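Putative alcohol dehydrogenase (Sinorhizobium meliloti, PDB 4J6F) probably acts as an NAD(P)-linked alcohol dehydrogenase or quinone oxidoreductase of the medium-chain dehydrogenase/reductase superfamily, although its own substrate is not established. Local coordinates at residues 137-143 with 330-336; 71-77 with 110-114. All coordinates share one frame; numbering follows the deposited sequence.

Contact 2 (71-77 with 110-114) lies within the GroES-like fold, where strands 63-72 and 113-121 pair antiparallel and helix 75-82 follows. Contact 1 (137-143 with 330-336) ties the next strand of that sheet, 133-140, to the start of helix 333-344, which follows strand 324-327 at the edge of the six-stranded parallel sheet of the Rossmann-type part. The centres of contact 1 and contact 2 are about 15 Å apart. They meet where Phe138 CD2 lies 3.3 Å from Thr112 CG2, packing the loop before strand 113-121 against strand 133-140. Asp137 OD2 and Gln330 OE1 each hydrogen-bond to bound glycerol, probably from the crystallisation liquor; a glycerol also lies about 4 Å from the Thr76 side chain.

Contact 1: 137-143 with 330-336; sequences DFSIYNR and QGSRADF
Water 1 is gripped by three groups and spans the contact: it donates to Ser139 OG and to Gly331 O (2.6 Å) and accepts from Gln330 NE2 (2.9 Å). The same Ser139 hydroxyl donates to Asp137 OD1, which also accepts from Ser139 N. The hydroxyl uses the syn lone pair, whereas the backbone N comes from above the carboxylate plane and closes an Asx turn. Asp137 OD2 receives Tyr141 OH at 3.0 Å, also on the syn side, and a bound glycerol as well. Thus fixed, the carboxylate stacks on the Phe336 ring with planes 10° apart, and Asp137 CB sits 3.7 Å from the ring centroid. These contacts join strand 133-140 of the GroES-like fold to helix 333-344 of the Rossmann-type part, whose start is closed by a capping box between Ser332 and Asp335. Arg333, in the first turn of this helix, lies over one face of the Tyr141 ring; Ser139 CB occupies the opposite face. Arg333 CG rests 3.5 Å from Tyr141 CZ, and a bend at chi3 (-126°) brings the guanidinium back over the ring, flat but off-centre, its CZ 4.2 Å from the Tyr141 centroid with planes at 28°.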
loop_
_atom_site.group_PDB
_atom_site.type_symbol
_atom_site.label_atom_id
_atom_site.label_comp_id
_atom_site.label_asym_id
_atom_site.label_seq_id
_atom_site.Cartn_x
_atom_site.Cartn_y
_atom_site.Cartn_z
ATOM N N ASP A 137 27.822 -7.291 -4.937
ATOM C CA ASP A 137 26.544 -6.637 -4.686
ATOM C C ASP A 137 26.160 -5.941 -5.987
ATOM O O ASP A 137 26.809 -4.986 -6.398
ATOM C CB ASP A 137 26.662 -5.623 -3.551
ATOM C CG ASP A 137 25.418 -4.756 -3.398
ATOM O OD1 ASP A 137 24.437 -4.930 -4.161
ATOM O OD2 ASP A 137 25.424 -3.892 -2.500
ATOM N N PHE A 138 25.108 -6.418 -6.635
ATOM C CA PHE A 138 24.745 -5.914 -7.956
ATOM C C PHE A 138 24.219 -4.462 -7.960
ATOM O O PHE A 138 24.070 -3.865 -9.030
ATOM C CB PHE A 138 23.775 -6.892 -8.670
ATOM C CG PHE A 138 22.334 -6.801 -8.213
ATOM C CD1 PHE A 138 21.990 -6.856 -6.856
ATOM C CD2 PHE A 138 21.309 -6.680 -9.146
ATOM C CE1 PHE A 138 20.664 -6.786 -6.447
ATOM C CE2 PHE A 138 19.969 -6.610 -8.741
ATOM C CZ PHE A 138 19.646 -6.672 -7.388
ATOM N N SER A 139 23.958 -3.894 -6.779
ATOM C CA SER A 139 23.284 -2.588 -6.677
ATOM C C SER A 139 24.122 -1.415 -7.132
ATOM O O SER A 139 25.296 -1.324 -6.781
ATOM C CB SER A 139 22.862 -2.311 -5.250
ATOM O OG SER A 139 22.087 -3.371 -4.748
ATOM N N ILE A 140 23.521 -0.528 -7.924
ATOM C CA ILE A 140 24.067 0.817 -8.133
ATOM C C ILE A 140 23.116 1.731 -7.377
ATOM O O ILE A 140 21.974 1.881 -7.767
ATOM C CB ILE A 140 24.121 1.219 -9.616
ATOM C CG1 ILE A 140 24.849 0.156 -10.425
ATOM C CG2 ILE A 140 24.793 2.571 -9.786
ATOM C CD1 ILE A 140 24.523 0.215 -11.905
ATOM N N TYR A 141 23.562 2.315 -6.279
ATOM C CA TYR A 141 22.633 3.042 -5.431
ATOM C C TYR A 141 22.365 4.421 -5.965
ATOM O O TYR A 141 21.239 4.903 -5.882
ATOM C CB TYR A 141 23.150 3.116 -3.998
ATOM C CG TYR A 141 23.178 1.770 -3.345
ATOM C CD1 TYR A 141 22.034 1.241 -2.759
ATOM C CD2 TYR A 141 24.337 0.998 -3.355
ATOM C CE1 TYR A 141 22.053 -0.011 -2.168
ATOM C CE2 TYR A 141 24.363 -0.255 -2.770
ATOM C CZ TYR A 141 23.221 -0.751 -2.178
ATOM O OH TYR A 141 23.245 -1.991 -1.595
ATOM N N ASN A 142 23.412 5.103 -6.381
ATOM C CA ASN A 142 23.280 6.404 -6.987
ATOM C C ASN A 142 22.936 7.475 -5.972
ATOM O O ASN A 142 22.668 8.609 -6.334
ATOM C CB ASN A 142 22.253 6.360 -8.099
ATOM C CG ASN A 142 22.824 5.819 -9.375
ATOM O OD1 ASN A 142 23.936 6.152 -9.751
ATOM N ND2 ASN A 142 22.069 4.977 -10.042
ATOM N N ARG A 143 22.966 7.110 -4.699
ATOM C CA ARG A 143 22.777 8.079 -3.624
ATOM C C ARG A 143 23.708 7.741 -2.476
ATOM O O ARG A 143 24.212 6.622 -2.396
ATOM C CB ARG A 143 21.338 8.079 -3.129
ATOM C CG ARG A 143 20.306 8.295 -4.208
ATOM C CD ARG A 143 18.935 8.424 -3.587
ATOM N NE ARG A 143 18.894 9.594 -2.725
ATOM C CZ ARG A 143 18.713 10.832 -3.166
ATOM N NH1 ARG A 143 18.709 11.840 -2.313
ATOM N NH2 ARG A 143 18.533 11.066 -4.461
ATOM N N GLN A 330 14.731 -4.400 -5.244
ATOM C CA GLN A 330 16.085 -4.495 -4.725
ATOM C C GLN A 330 16.127 -4.219 -3.241
ATOM O O GLN A 330 15.267 -4.678 -2.520
ATOM C CB GLN A 330 17.012 -3.572 -5.500
ATOM C CG GLN A 330 16.996 -3.847 -6.990
ATOM C CD GLN A 330 17.976 -3.004 -7.765
ATOM O OE1 GLN A 330 17.889 -2.897 -8.975
ATOM N NE2 GLN A 330 18.914 -2.408 -7.073
ATOM N N GLY A 331 17.093 -3.444 -2.774
ATOM C CA GLY A 331 17.147 -3.202 -1.339
ATOM C C GLY A 331 18.212 -2.208 -0.952
ATOM O O GLY A 331 18.938 -1.708 -1.797
ATOM N N SER A 332 18.305 -1.913 0.333
ATOM C CA SER A 332 19.247 -0.913 0.802
ATOM C C SER A 332 20.567 -1.565 1.208
ATOM O O SER A 332 20.643 -2.780 1.380
ATOM C CB SER A 332 18.651 -0.191 1.996
ATOM O OG SER A 332 18.732 -1.030 3.130
ATOM N N ARG A 333 21.601 -0.746 1.378
ATOM C CA ARG A 333 22.884 -1.226 1.896
ATOM C C ARG A 333 22.753 -2.027 3.188
ATOM O O ARG A 333 23.412 -3.048 3.344
ATOM C CB ARG A 333 23.856 -0.067 2.105
ATOM C CG ARG A 333 24.268 0.614 0.820
ATOM C CD ARG A 333 25.234 1.742 1.116
ATOM N NE ARG A 333 24.731 2.963 0.512
ATOM C CZ ARG A 333 25.231 3.515 -0.579
ATOM N NH1 ARG A 333 24.687 4.620 -1.059
ATOM N NH2 ARG A 333 26.283 2.972 -1.172
ATOM N N ALA A 334 21.907 -1.567 4.106
ATOM C CA ALA A 334 21.736 -2.260 5.386
ATOM C C ALA A 334 21.127 -3.617 5.135
ATOM O O ALA A 334 21.525 -4.599 5.757
ATOM C CB ALA A 334 20.872 -1.456 6.345
ATOM N N ASP A 335 20.170 -3.665 4.208
ATOM C CA ASP A 335 19.557 -4.919 3.809
ATOM C C ASP A 335 20.631 -5.872 3.297
ATOM O O ASP A 335 20.672 -7.031 3.703
ATOM C CB ASP A 335 18.454 -4.687 2.772
ATOM C CG ASP A 335 17.309 -3.837 3.320
ATOM O OD1 ASP A 335 16.986 -3.979 4.518
ATOM O OD2 ASP A 335 16.732 -3.015 2.570
ATOM N N PHE A 336 21.529 -5.374 2.452
ATOM C CA PHE A 336 22.598 -6.209 1.922
ATOM C C PHE A 336 23.533 -6.731 3.014
ATOM O O PHE A 336 23.960 -7.889 2.971
ATOM C CB PHE A 336 23.403 -5.485 0.849
ATOM C CG PHE A 336 24.402 -6.374 0.162
ATOM C CD1 PHE A 336 24.013 -7.191 -0.897
ATOM C CD2 PHE A 336 25.726 -6.423 0.588
ATOM C CE1 PHE A 336 24.923 -8.022 -1.527
ATOM C CE2 PHE A 336 26.640 -7.255 -0.040
ATOM C CZ PHE A 336 26.239 -8.059 -1.093
HETATM O O HOH W 1 19.534 -2.345 -4.279
#

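Contact 2: 71-77 with 110-114; sequences CGMNNTD and QGTDT
Asn74 reaches from the turn after strand 63-72 to Thr112 and Asp113, next to the antiparallel pairing with strand 113-121 in the GroES-like fold. Its CB is 4.2 Å from Thr112 OG1, and chi1 of -65° sets CG beside the backbone N, 3.6 Å from Asp113 OD2. OD1 has a weak bond to Lys376. ND2 gives its straighter bond to Asp113 OD2 (2.9 Å, 162°): the carboxylate oxygen lies near the amide plane but is approached from above its own plane, the two planes being 83° apart. Asp113 OD2 also forms a salt bridge with Lys376, while OD1 accepts from Cys190 N. A second, weak bond runs from Asn74 ND2 to Thr112 OG1, and water 2 accepts from ND2 while donating to Gly72 O and Asp77 OD1; Asp77 OD2 bonds to Tyr162 OH. A leucine here would probably leave Asp113 OD2 and water 2 without this N-H donor. In the backbone pairing, Gly72 N donates to Asp113 O (3.0 Å), which Cys71 CA also approaches at 3.2 Å in a CA-H...O contact. Ahead of strand 113-121, extended Gln110 reaches helix 75-82, its NE2 donating to Asp77 O at 2.9 Å, on a lone pair in the carbonyl plane.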
loop_
_atom_site.group_PDB
_atom_site.type_symbol
_atom_site.label_atom_id
_atom_site.label_comp_id
_atom_site.label_asym_id
_atom_site.label_seq_id
_atom_site.Cartn_x
_atom_site.Cartn_y
_atom_site.Cartn_z
ATOM N N CYS A 71 27.534 -17.096 -12.026
ATOM C CA CYS A 71 26.542 -16.014 -12.071
ATOM C C CYS A 71 25.107 -16.551 -12.105
ATOM O O CYS A 71 24.746 -17.319 -13.000
ATOM C CB CYS A 71 26.771 -15.093 -13.274
ATOM S SG CYS A 71 25.759 -13.591 -13.182
ATOM N N GLY A 72 24.288 -16.130 -11.148
ATOM C CA GLY A 72 22.951 -16.688 -11.000
ATOM C C GLY A 72 21.930 -15.971 -11.847
ATOM O O GLY A 72 22.014 -14.764 -12.011
HETATM N N MSE A 73 20.955 -16.717 -12.370
HETATM C CA MSE A 73 19.909 -16.159 -13.246
HETATM C C MSE A 73 18.710 -15.640 -12.478
HETATM O O MSE A 73 18.310 -16.211 -11.462
HETATM C CB MSE A 73 19.435 -17.211 -14.237
HETATM C CG MSE A 73 20.582 -18.046 -14.789
HETATM SE SE MSE A 73 19.882 -19.179 -16.249
HETATM C CE MSE A 73 19.681 -17.821 -17.669
ATOM N N ASN A 74 18.128 -14.547 -12.972
ATOM C CA ASN A 74 16.956 -13.911 -12.367
ATOM C C ASN A 74 15.909 -13.484 -13.395
ATOM O O ASN A 74 16.218 -13.284 -14.570
ATOM C CB ASN A 74 17.391 -12.690 -11.563
ATOM C CG ASN A 74 18.240 -13.063 -10.384
ATOM O OD1 ASN A 74 17.755 -13.617 -9.391
ATOM N ND2 ASN A 74 19.523 -12.792 -10.493
ATOM N N ASN A 75 14.670 -13.316 -12.946
ATOM C CA ASN A 75 13.613 -12.868 -13.838
ATOM C C ASN A 75 13.936 -11.577 -14.604
ATOM O O ASN A 75 13.597 -11.422 -15.792
ATOM C CB ASN A 75 12.321 -12.728 -13.050
ATOM C CG ASN A 75 11.660 -14.062 -12.808
ATOM O OD1 ASN A 75 12.096 -15.083 -13.325
ATOM N ND2 ASN A 75 10.598 -14.061 -12.034
ATOM N N THR A 76 14.617 -10.661 -13.930
ATOM C CA THR A 76 14.939 -9.390 -14.538
ATOM C C THR A 76 15.787 -9.561 -15.806
ATOM O O THR A 76 15.675 -8.750 -16.715
ATOM C CB THR A 76 15.582 -8.443 -13.518
ATOM O OG1 THR A 76 15.578 -7.121 -14.041
ATOM C CG2 THR A 76 17.006 -8.862 -13.185
ATOM N N ASP A 77 16.602 -10.626 -15.873
ATOM C CA ASP A 77 17.335 -11.011 -17.102
ATOM C C ASP A 77 16.403 -11.033 -18.298
ATOM O O ASP A 77 16.668 -10.420 -19.339
ATOM C CB ASP A 77 17.882 -12.439 -16.990
ATOM C CG ASP A 77 18.959 -12.605 -15.925
ATOM O OD1 ASP A 77 19.341 -11.612 -15.254
ATOM O OD2 ASP A 77 19.417 -13.765 -15.772
ATOM N N GLN A 110 24.428 -9.045 -19.385
ATOM C CA GLN A 110 23.536 -9.156 -18.224
ATOM C C GLN A 110 24.174 -10.022 -17.099
ATOM O O GLN A 110 25.354 -10.407 -17.178
ATOM C CB GLN A 110 22.170 -9.715 -18.655
ATOM C CG GLN A 110 21.559 -9.020 -19.864
ATOM C CD GLN A 110 20.152 -9.482 -20.161
ATOM O OE1 GLN A 110 19.933 -10.241 -21.104
ATOM N NE2 GLN A 110 19.180 -9.031 -19.353
ATOM N N GLY A 111 23.398 -10.330 -16.061
ATOM C CA GLY A 111 23.870 -11.188 -14.982
ATOM C C GLY A 111 24.078 -10.369 -13.736
ATOM O O GLY A 111 24.900 -9.453 -13.723
ATOM N N THR A 112 23.279 -10.657 -12.717
ATOM C CA THR A 112 23.288 -9.914 -11.470
ATOM C C THR A 112 24.024 -10.583 -10.325
ATOM O O THR A 112 24.723 -9.931 -9.571
ATOM C CB THR A 112 21.853 -9.624 -11.005
ATOM O OG1 THR A 112 21.070 -10.806 -11.128
ATOM C CG2 THR A 112 21.233 -8.570 -11.855
ATOM N N ASP A 113 23.853 -11.888 -10.194
ATOM C CA ASP A 113 24.389 -12.643 -9.054
ATOM C C ASP A 113 25.779 -13.199 -9.293
ATOM O O ASP A 113 25.970 -14.410 -9.367
ATOM C CB ASP A 113 23.435 -13.766 -8.683
ATOM C CG ASP A 113 22.064 -13.256 -8.320
ATOM O OD1 ASP A 113 21.964 -12.060 -7.973
ATOM O OD2 ASP A 113 21.090 -14.040 -8.395
ATOM N N THR A 114 26.751 -12.303 -9.387
ATOM C CA THR A 114 28.101 -12.662 -9.804
ATOM C C THR A 114 29.010 -13.003 -8.621
ATOM O O THR A 114 29.064 -12.276 -7.618
ATOM C CB THR A 114 28.720 -11.525 -10.630
ATOM O OG1 THR A 114 27.813 -11.163 -11.676
ATOM C CG2 THR A 114 30.024 -11.946 -11.249
HETATM O O HOH W 2 20.965 -12.478 -13.107
HETATM O O HOH W 3 20.865 -9.328 -15.631
HETATM O O HOH W 4 17.890 -12.212 -21.201
#